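Long-range contacts in CD180 antigen (PDB 3T6Q), which probably cooperates with MD-1 and TLR4 in the innate response of B cells to bacterial lipopolysaccharide, leading to NF-kappa-B activation: residues N163-L168 / N189-I194; L182-N187 / Q205-G210. All blocks are in the same frame, centred on the assembly; numbering follows the deposited sequence.

How the contacts relate
Both contacts join neighbouring turns of the leucine-rich-repeat solenoid, one on its concave face and one farther out from the centre of the chain. Contact 2 pairs strands 182-185 and 206-208, while contact 1 pairs the outer segments 163-168 and 189-194, and the centres lie about 13 Å apart. The chain visits the two contacts alternately, since 189-194 leads from one concave strand to the next. They share a hydrophobic core: CD1 of I165 packs on CD2 of L186 at 3.7 Å, CG1 of I191 on CD1 of F209 at 3.8 Å, and CD1 of L168 on CE1 of F209 at 4.0 Å. The outer contact also faces a second copy of the protein.

Contact 1: residues N163-L168 / N189-I194; sequences NAIHYL and NDIAGI
OD1 of N189 accepts from two backbone amides of the preceding turn of the solenoid. The bond from I165 N is 3.0 Å long, nearly straight at 162°, and reaches a lone pair in the amide plane; that from N163 N is weak. CG of N189 stands anti to its own carbonyl carbon (chi1 -72°), which carries OD1 across to the neighbouring turn, while ND2 donates to F160 O. Asparagine suits this place because one flat group offers both an acceptor and a donor to bare backbone. N163 holds the equivalent position one repeat earlier, and its amide likewise turns back, ND2 to L136 O and OD1 to I141 N. A water bridges the same end, donating to N163 O and accepting from D190 N.

Further on, H166 O takes a 2.8 Å bond from A192 N and a weak one from G193 N, after which the chains run as a short parallel pair with L168 N bound to G193 O at 3.3 Å. The Y167 ring lies close to the G193 peptide, CD1 3.2 Å from G193 O, an approach eased by the bare CA of glycine. Apolar branches fill the inner side: CD1 of I191 meets CG2 of I165 at 4.0 Å, and L168 and I194 lie side by side, CD1 to CG1 4.2 Å. On the outer side, particular to this assembly, the H166 ring meets H166 of the second subunit with nearly parallel planes, and A192 packs against the same subunit.

The chemistry implies a division of labour characteristic of leucine-rich repeats: the side-chain amide of a buried asparagine satisfies backbone groups where the chain leaves the strand, and aliphatic residues seal the core.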
ATOM      1  N   ASN A 163       1.516  -5.851  -7.748  1.00 18.95           N
ATOM      2  CA  ASN A 163       2.276  -4.616  -7.523  1.00 20.17           C
ATOM      3  C   ASN A 163       1.878  -3.610  -8.591  1.00 20.71           C
ATOM      4  O   ASN A 163       0.848  -3.771  -9.220  1.00 23.47           O
ATOM      5  CB  ASN A 163       3.798  -4.901  -7.476  1.00 21.40           C
ATOM      6  CG  ASN A 163       4.285  -5.251  -6.064  1.00 20.14           C
ATOM      7  OD1 ASN A 163       4.331  -4.391  -5.200  1.00 22.66           O
ATOM      8  ND2 ASN A 163       4.609  -6.508  -5.821  1.00 19.12           N
ATOM      9  N   ALA A 164       2.656  -2.557  -8.767  1.00 22.87           N
ATOM     10  CA  ALA A 164       2.296  -1.484  -9.649  1.00 21.67           C
ATOM     11  C   ALA A 164       3.297  -1.421 -10.787  1.00 23.63           C
ATOM     12  O   ALA A 164       3.694  -0.338 -11.222  1.00 25.05           O
ATOM     13  CB  ALA A 164       2.296  -0.168  -8.871  1.00 23.57           C
ATOM     14  N   ILE A 165       3.765  -2.568 -11.246  1.00 23.05           N
ATOM     15  CA  ILE A 165       4.759  -2.540 -12.352  1.00 22.24           C
ATOM     16  C   ILE A 165       4.026  -2.406 -13.692  1.00 23.22           C
ATOM     17  O   ILE A 165       3.151  -3.217 -14.018  1.00 20.72           O
ATOM     18  CB  ILE A 165       5.651  -3.800 -12.326  1.00 20.94           C
ATOM     19  CG1 ILE A 165       6.456  -3.821 -11.028  1.00 22.03           C
ATOM     20  CG2 ILE A 165       6.624  -3.851 -13.533  1.00 21.34           C
ATOM     21  CD1 ILE A 165       6.747  -5.195 -10.522  1.00 21.33           C
ATOM     22  N   HIS A 166       4.399  -1.408 -14.494  1.00 21.59           N
ATOM     23  CA  HIS A 166       3.731  -1.225 -15.760  1.00 22.22           C
ATOM     24  C   HIS A 166       4.637  -1.283 -16.968  1.00 22.80           C
ATOM     25  O   HIS A 166       4.150  -1.197 -18.107  1.00 23.72           O
ATOM     26  CB  HIS A 166       2.883   0.053 -15.757  1.00 25.43           C
ATOM     27  CG  HIS A 166       3.676   1.345 -15.631  1.00 39.16           C
ATOM     28  ND1 HIS A 166       4.093   1.842 -14.432  1.00 50.92           N
ATOM     29  CD2 HIS A 166       4.077   2.286 -16.608  1.00 42.75           C
ATOM     30  CE1 HIS A 166       4.746   3.020 -14.634  1.00 46.96           C
ATOM     31  NE2 HIS A 166       4.730   3.287 -15.968  1.00 47.52           N
ATOM     32  N   TYR A 167       5.933  -1.411 -16.725  1.00 21.73           N
ATOM     33  CA  TYR A 167       6.932  -1.339 -17.780  1.00 26.61           C
ATOM     34  C   TYR A 167       8.165  -2.147 -17.420  1.00 24.30           C
ATOM     35  O   TYR A 167       8.617  -2.133 -16.282  1.00 23.46           O
ATOM     36  CB  TYR A 167       7.360   0.120 -18.038  1.00 28.98           C
ATOM     37  CG  TYR A 167       8.157   0.310 -19.310  1.00 30.80           C
ATOM     38  CD1 TYR A 167       7.519   0.338 -20.558  1.00 34.38           C
ATOM     39  CD2 TYR A 167       9.543   0.459 -19.269  1.00 35.75           C
ATOM     40  CE1 TYR A 167       8.244   0.512 -21.730  1.00 34.27           C
ATOM     41  CE2 TYR A 167      10.273   0.644 -20.435  1.00 34.85           C
ATOM     42  CZ  TYR A 167       9.624   0.660 -21.651  1.00 34.50           C
ATOM     43  OH  TYR A 167      10.362   0.849 -22.787  1.00 37.22           O
ATOM     44  N   LEU A 168       8.716  -2.843 -18.408  1.00 24.29           N
ATOM     45  CA  LEU A 168       9.948  -3.592 -18.211  1.00 22.04           C
ATOM     46  C   LEU A 168      10.983  -3.054 -19.214  1.00 25.96           C
ATOM     47  O   LEU A 168      10.755  -3.072 -20.439  1.00 24.56           O
ATOM     48  CB  LEU A 168       9.696  -5.083 -18.422  1.00 24.17           C
ATOM     49  CG  LEU A 168       8.625  -5.815 -17.583  1.00 25.72           C
ATOM     50  CD1 LEU A 168       8.415  -7.234 -18.129  1.00 24.96           C
ATOM     51  CD2 LEU A 168       9.082  -5.916 -16.153  1.00 23.38           C
ATOM     52  N   ASN A 189       0.166  -7.523 -12.273  1.00 20.69           N
ATOM     53  CA  ASN A 189       0.774  -6.250 -12.643  1.00 23.19           C
ATOM     54  C   ASN A 189       0.355  -5.935 -14.080  1.00 28.06           C
ATOM     55  O   ASN A 189       0.571  -6.735 -14.994  1.00 29.17           O
ATOM     56  CB  ASN A 189       2.316  -6.357 -12.608  1.00 21.38           C
ATOM     57  CG  ASN A 189       2.863  -6.429 -11.177  1.00 21.55           C
ATOM     58  OD1 ASN A 189       3.150  -5.395 -10.569  1.00 20.61           O
ATOM     59  ND2 ASN A 189       2.939  -7.621 -10.622  1.00 20.01           N
ATOM     60  N   ASP A 190      -0.171  -4.753 -14.302  1.00 25.12           N
ATOM     61  CA  ASP A 190      -0.657  -4.441 -15.628  1.00 29.46           C
ATOM     62  C   ASP A 190       0.481  -3.886 -16.497  1.00 26.47           C
ATOM     63  O   ASP A 190       0.771  -2.691 -16.488  1.00 26.77           O
ATOM     64  CB  ASP A 190      -1.856  -3.497 -15.580  1.00 38.11           C
ATOM     65  CG  ASP A 190      -2.544  -3.370 -16.938  1.00 36.06           C
ATOM     66  OD1 ASP A 190      -2.513  -4.351 -17.754  1.00 39.30           O
ATOM     67  OD2 ASP A 190      -3.101  -2.289 -17.172  1.00 44.68           O
ATOM     68  N   ILE A 191       1.123  -4.785 -17.242  1.00 26.18           N
ATOM     69  CA  ILE A 191       2.246  -4.409 -18.080  1.00 26.09           C
ATOM     70  C   ILE A 191       1.710  -3.754 -19.343  1.00 27.73           C
ATOM     71  O   ILE A 191       0.991  -4.371 -20.100  1.00 29.05           O
ATOM     72  CB  ILE A 191       3.147  -5.611 -18.458  1.00 29.70           C
ATOM     73  CG1 ILE A 191       3.511  -6.423 -17.218  1.00 27.69           C
ATOM     74  CG2 ILE A 191       4.404  -5.143 -19.195  1.00 29.67           C
ATOM     75  CD1 ILE A 191       4.533  -5.783 -16.303  1.00 28.88           C
ATOM     76  N   ALA A 192       2.033  -2.474 -19.517  1.00 27.33           N
ATOM     77  CA  ALA A 192       1.627  -1.719 -20.703  1.00 30.21           C
ATOM     78  C   ALA A 192       2.725  -1.578 -21.751  1.00 28.27           C
ATOM     79  O   ALA A 192       2.420  -1.282 -22.887  1.00 27.20           O
ATOM     80  CB  ALA A 192       1.056  -0.351 -20.327  1.00 38.25           C
ATOM     81  N   GLY A 193       3.983  -1.846 -21.405  1.00 26.19           N
ATOM     82  CA  GLY A 193       5.051  -1.793 -22.422  1.00 24.26           C
ATOM     83  C   GLY A 193       6.258  -2.576 -21.986  1.00 24.29           C
ATOM     84  O   GLY A 193       6.513  -2.730 -20.799  1.00 24.20           O
ATOM     85  N   ILE A 194       7.013  -3.071 -22.960  1.00 23.23           N
ATOM     86  CA  ILE A 194       8.283  -3.752 -22.734  1.00 23.40           C
ATOM     87  C   ILE A 194       9.266  -3.146 -23.763  1.00 27.27           C
ATOM     88  O   ILE A 194       8.944  -3.011 -24.953  1.00 27.41           O
ATOM     89  CB  ILE A 194       8.152  -5.285 -22.949  1.00 24.07           C
ATOM     90  CG1 ILE A 194       7.181  -5.885 -21.889  1.00 25.62           C
ATOM     91  CG2 ILE A 194       9.525  -5.969 -22.831  1.00 20.20           C
ATOM     92  CD1 ILE A 194       6.921  -7.371 -22.063  1.00 25.61           C
TER
HETATM   93  O   HOH W   1      -0.686  -3.192 -11.782  1.00 41.45           O

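Contact 2: residues L182-N187 / Q205-G210; sequences LSLNLN and QSLNFG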
ATOM      1  N   LEU A 182      15.561 -18.624 -13.842  1.00 24.45           N
ATOM      2  CA  LEU A 182      14.811 -17.839 -12.889  1.00 26.80           C
ATOM      3  C   LEU A 182      13.291 -17.937 -13.181  1.00 24.82           C
ATOM      4  O   LEU A 182      12.880 -18.025 -14.351  1.00 21.24           O
ATOM      5  CB  LEU A 182      15.278 -16.402 -12.961  1.00 27.21           C
ATOM      6  CG  LEU A 182      14.599 -15.333 -12.105  1.00 29.33           C
ATOM      7  CD1 LEU A 182      14.841 -15.577 -10.625  1.00 30.12           C
ATOM      8  CD2 LEU A 182      15.233 -14.018 -12.491  1.00 33.32           C
ATOM      9  N   SER A 183      12.491 -17.917 -12.110  1.00 24.40           N
ATOM     10  CA  SER A 183      11.028 -17.852 -12.219  1.00 22.89           C
ATOM     11  C   SER A 183      10.651 -16.494 -11.722  1.00 23.91           C
ATOM     12  O   SER A 183      10.987 -16.124 -10.597  1.00 25.34           O
ATOM     13  CB  SER A 183      10.336 -18.908 -11.377  1.00 23.80           C
ATOM     14  OG  SER A 183      10.641 -20.212 -11.868  1.00 25.65           O
ATOM     15  N   LEU A 184       9.981 -15.733 -12.567  1.00 20.18           N
ATOM     16  CA  LEU A 184       9.711 -14.348 -12.258  1.00 20.72           C
ATOM     17  C   LEU A 184       8.171 -14.231 -12.298  1.00 20.75           C
ATOM     18  O   LEU A 184       7.567 -14.530 -13.317  1.00 18.42           O
ATOM     19  CB  LEU A 184      10.336 -13.501 -13.345  1.00 19.64           C
ATOM     20  CG  LEU A 184      10.718 -12.032 -13.197  1.00 32.04           C
ATOM     21  CD1 LEU A 184      10.390 -11.259 -14.477  1.00 27.14           C
ATOM     22  CD2 LEU A 184      10.185 -11.294 -11.958  1.00 25.30           C
ATOM     23  N   ASN A 185       7.536 -13.901 -11.172  1.00 18.52           N
ATOM     24  CA  ASN A 185       6.067 -13.814 -11.140  1.00 18.73           C
ATOM     25  C   ASN A 185       5.612 -12.360 -11.194  1.00 16.88           C
ATOM     26  O   ASN A 185       5.852 -11.576 -10.243  1.00 20.02           O
ATOM     27  CB  ASN A 185       5.519 -14.522  -9.880  1.00 17.29           C
ATOM     28  CG  ASN A 185       3.984 -14.548  -9.859  1.00 21.10           C
ATOM     29  OD1 ASN A 185       3.337 -14.127 -10.826  1.00 21.65           O
ATOM     30  ND2 ASN A 185       3.406 -14.955  -8.737  1.00 20.51           N
ATOM     31  N   LEU A 186       4.980 -11.975 -12.303  1.00 17.32           N
ATOM     32  CA  LEU A 186       4.365 -10.655 -12.436  1.00 16.75           C
ATOM     33  C   LEU A 186       2.820 -10.682 -12.482  1.00 17.31           C
ATOM     34  O   LEU A 186       2.187  -9.717 -12.933  1.00 16.29           O
ATOM     35  CB  LEU A 186       4.895  -9.904 -13.659  1.00 18.73           C
ATOM     36  CG  LEU A 186       6.361  -9.504 -13.500  1.00 22.35           C
ATOM     37  CD1 LEU A 186       7.023  -9.204 -14.849  1.00 21.21           C
ATOM     38  CD2 LEU A 186       6.446  -8.277 -12.574  1.00 23.64           C
ATOM     39  N   ASN A 187       2.233 -11.773 -11.995  1.00 15.90           N
ATOM     40  CA  ASN A 187       0.764 -11.889 -11.851  1.00 16.36           C
ATOM     41  C   ASN A 187       0.199 -10.640 -11.187  1.00 17.52           C
ATOM     42  O   ASN A 187       0.702 -10.228 -10.166  1.00 16.44           O
ATOM     43  CB  ASN A 187       0.442 -13.126 -10.972  1.00 18.89           C
ATOM     44  CG  ASN A 187      -1.060 -13.360 -10.785  1.00 20.81           C
ATOM     45  OD1 ASN A 187      -1.886 -12.801 -11.506  1.00 21.47           O
ATOM     46  ND2 ASN A 187      -1.412 -14.200  -9.823  1.00 23.26           N
ATOM     47  N   GLN A 205      12.817 -20.023 -16.368  1.00 24.78           N
ATOM     48  CA  GLN A 205      12.051 -21.200 -16.014  1.00 25.56           C
ATOM     49  C   GLN A 205      10.548 -20.873 -16.136  1.00 26.16           C
ATOM     50  O   GLN A 205       9.853 -21.489 -16.935  1.00 26.54           O
ATOM     51  CB  GLN A 205      12.442 -21.695 -14.621  1.00 23.58           C
ATOM     52  CG  GLN A 205      11.475 -22.655 -13.956  1.00 31.90           C
ATOM     53  CD  GLN A 205      11.098 -23.856 -14.807  1.00 43.78           C
ATOM     54  OE1 GLN A 205       9.907 -24.176 -14.961  1.00 59.41           O
ATOM     55  NE2 GLN A 205      12.094 -24.527 -15.364  1.00 38.43           N
ATOM     56  N   SER A 206      10.045 -19.928 -15.349  1.00 27.73           N
ATOM     57  CA  SER A 206       8.604 -19.528 -15.416  1.00 26.50           C
ATOM     58  C   SER A 206       8.514 -18.042 -15.541  1.00 26.33           C
ATOM     59  O   SER A 206       9.326 -17.333 -14.971  1.00 27.82           O
ATOM     60  CB  SER A 206       7.819 -19.920 -14.152  1.00 28.13           C
ATOM     61  OG  SER A 206       7.723 -21.310 -14.039  1.00 43.21           O
ATOM     62  N   LEU A 207       7.548 -17.561 -16.314  1.00 20.19           N
ATOM     63  CA  LEU A 207       7.244 -16.145 -16.343  1.00 22.29           C
ATOM     64  C   LEU A 207       5.733 -16.135 -16.209  1.00 20.69           C
ATOM     65  O   LEU A 207       5.044 -16.809 -16.994  1.00 18.77           O
ATOM     66  CB  LEU A 207       7.582 -15.504 -17.691  1.00 23.74           C
ATOM     67  CG  LEU A 207       8.972 -14.952 -17.990  1.00 34.05           C
ATOM     68  CD1 LEU A 207       8.997 -14.337 -19.375  1.00 31.47           C
ATOM     69  CD2 LEU A 207       9.348 -13.929 -16.922  1.00 34.98           C
ATOM     70  N   ASN A 208       5.233 -15.394 -15.234  1.00 17.43           N
ATOM     71  CA  ASN A 208       3.762 -15.312 -15.010  1.00 16.77           C
ATOM     72  C   ASN A 208       3.335 -13.854 -15.215  1.00 17.22           C
ATOM     73  O   ASN A 208       3.852 -12.967 -14.521  1.00 18.35           O
ATOM     74  CB  ASN A 208       3.453 -15.888 -13.596  1.00 16.51           C
ATOM     75  CG  ASN A 208       1.961 -15.973 -13.296  1.00 17.37           C
ATOM     76  OD1 ASN A 208       1.217 -15.052 -13.621  1.00 18.16           O
ATOM     77  ND2 ASN A 208       1.527 -17.065 -12.673  1.00 15.30           N
ATOM     78  N   PHE A 209       2.426 -13.597 -16.175  1.00 18.20           N
ATOM     79  CA  PHE A 209       1.830 -12.274 -16.331  1.00 17.42           C
ATOM     80  C   PHE A 209       0.307 -12.376 -16.129  1.00 18.15           C
ATOM     81  O   PHE A 209      -0.468 -11.735 -16.868  1.00 17.67           O
ATOM     82  CB  PHE A 209       2.081 -11.695 -17.738  1.00 18.88           C
ATOM     83  CG  PHE A 209       3.539 -11.405 -18.042  1.00 21.14           C
ATOM     84  CD1 PHE A 209       4.116 -10.178 -17.702  1.00 23.53           C
ATOM     85  CD2 PHE A 209       4.325 -12.371 -18.681  1.00 23.82           C
ATOM     86  CE1 PHE A 209       5.456  -9.902 -18.015  1.00 22.85           C
ATOM     87  CE2 PHE A 209       5.655 -12.107 -18.998  1.00 23.45           C
ATOM     88  CZ  PHE A 209       6.223 -10.884 -18.648  1.00 19.99           C
ATOM     89  N   GLY A 210      -0.114 -13.211 -15.180  1.00 18.97           N
ATOM     90  CA  GLY A 210      -1.532 -13.428 -14.900  1.00 18.02           C
ATOM     91  C   GLY A 210      -2.394 -12.171 -14.834  1.00 20.67           C
ATOM     92  O   GLY A 210      -2.031 -11.167 -14.177  1.00 18.76           O
TER
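The concave parallel β-sheet of the leucine-rich-repeat solenoid includes this pair of adjacent strands, 182-185 and 206-208, whose directions differ by only 6°. Backbone bonds alternate between them: L184 N reaches S206 O at 3.0 Å, N208 N reaches L184 O at 3.1 Å, and L186 N closes on N208 O at 2.7 Å. At the other end, where the chain turns a corner, Q205 N donates to L182 O.

L184 and L207 point into the core, and CD2 of L207 fits against CB of L184 at 3.7 Å; branched aliphatic chains suit this side, which is buried between the repeats. Just past the strands, CD1 of L186 touches CE1 of the F209 ring at 3.6 Å, the two side chains running alongside each other. S183 and S206 instead occupy the concave surface, OG of S183 3.6 Å from CB of S206; short side chains fit between the adjacent strands.

N185 and N208 stand side by side on that same surface, pointing the same way. Each holds CG anti to its backbone N (chi1 -176° and -175°), which swings OD1 forward to accept from the amide two residues on: N187 N at 2.9 Å and G210 N at 2.8 Å. Both are Asx turns. OD1 of N185 rests against CB of N208, while ND2 of N185 donates to OD2 of D159.

The paired Asx turns imply that successive passes of the one chain leave the sheet by the same bend, two backbone N-H groups of buried residues being satisfied by asparagine side chains.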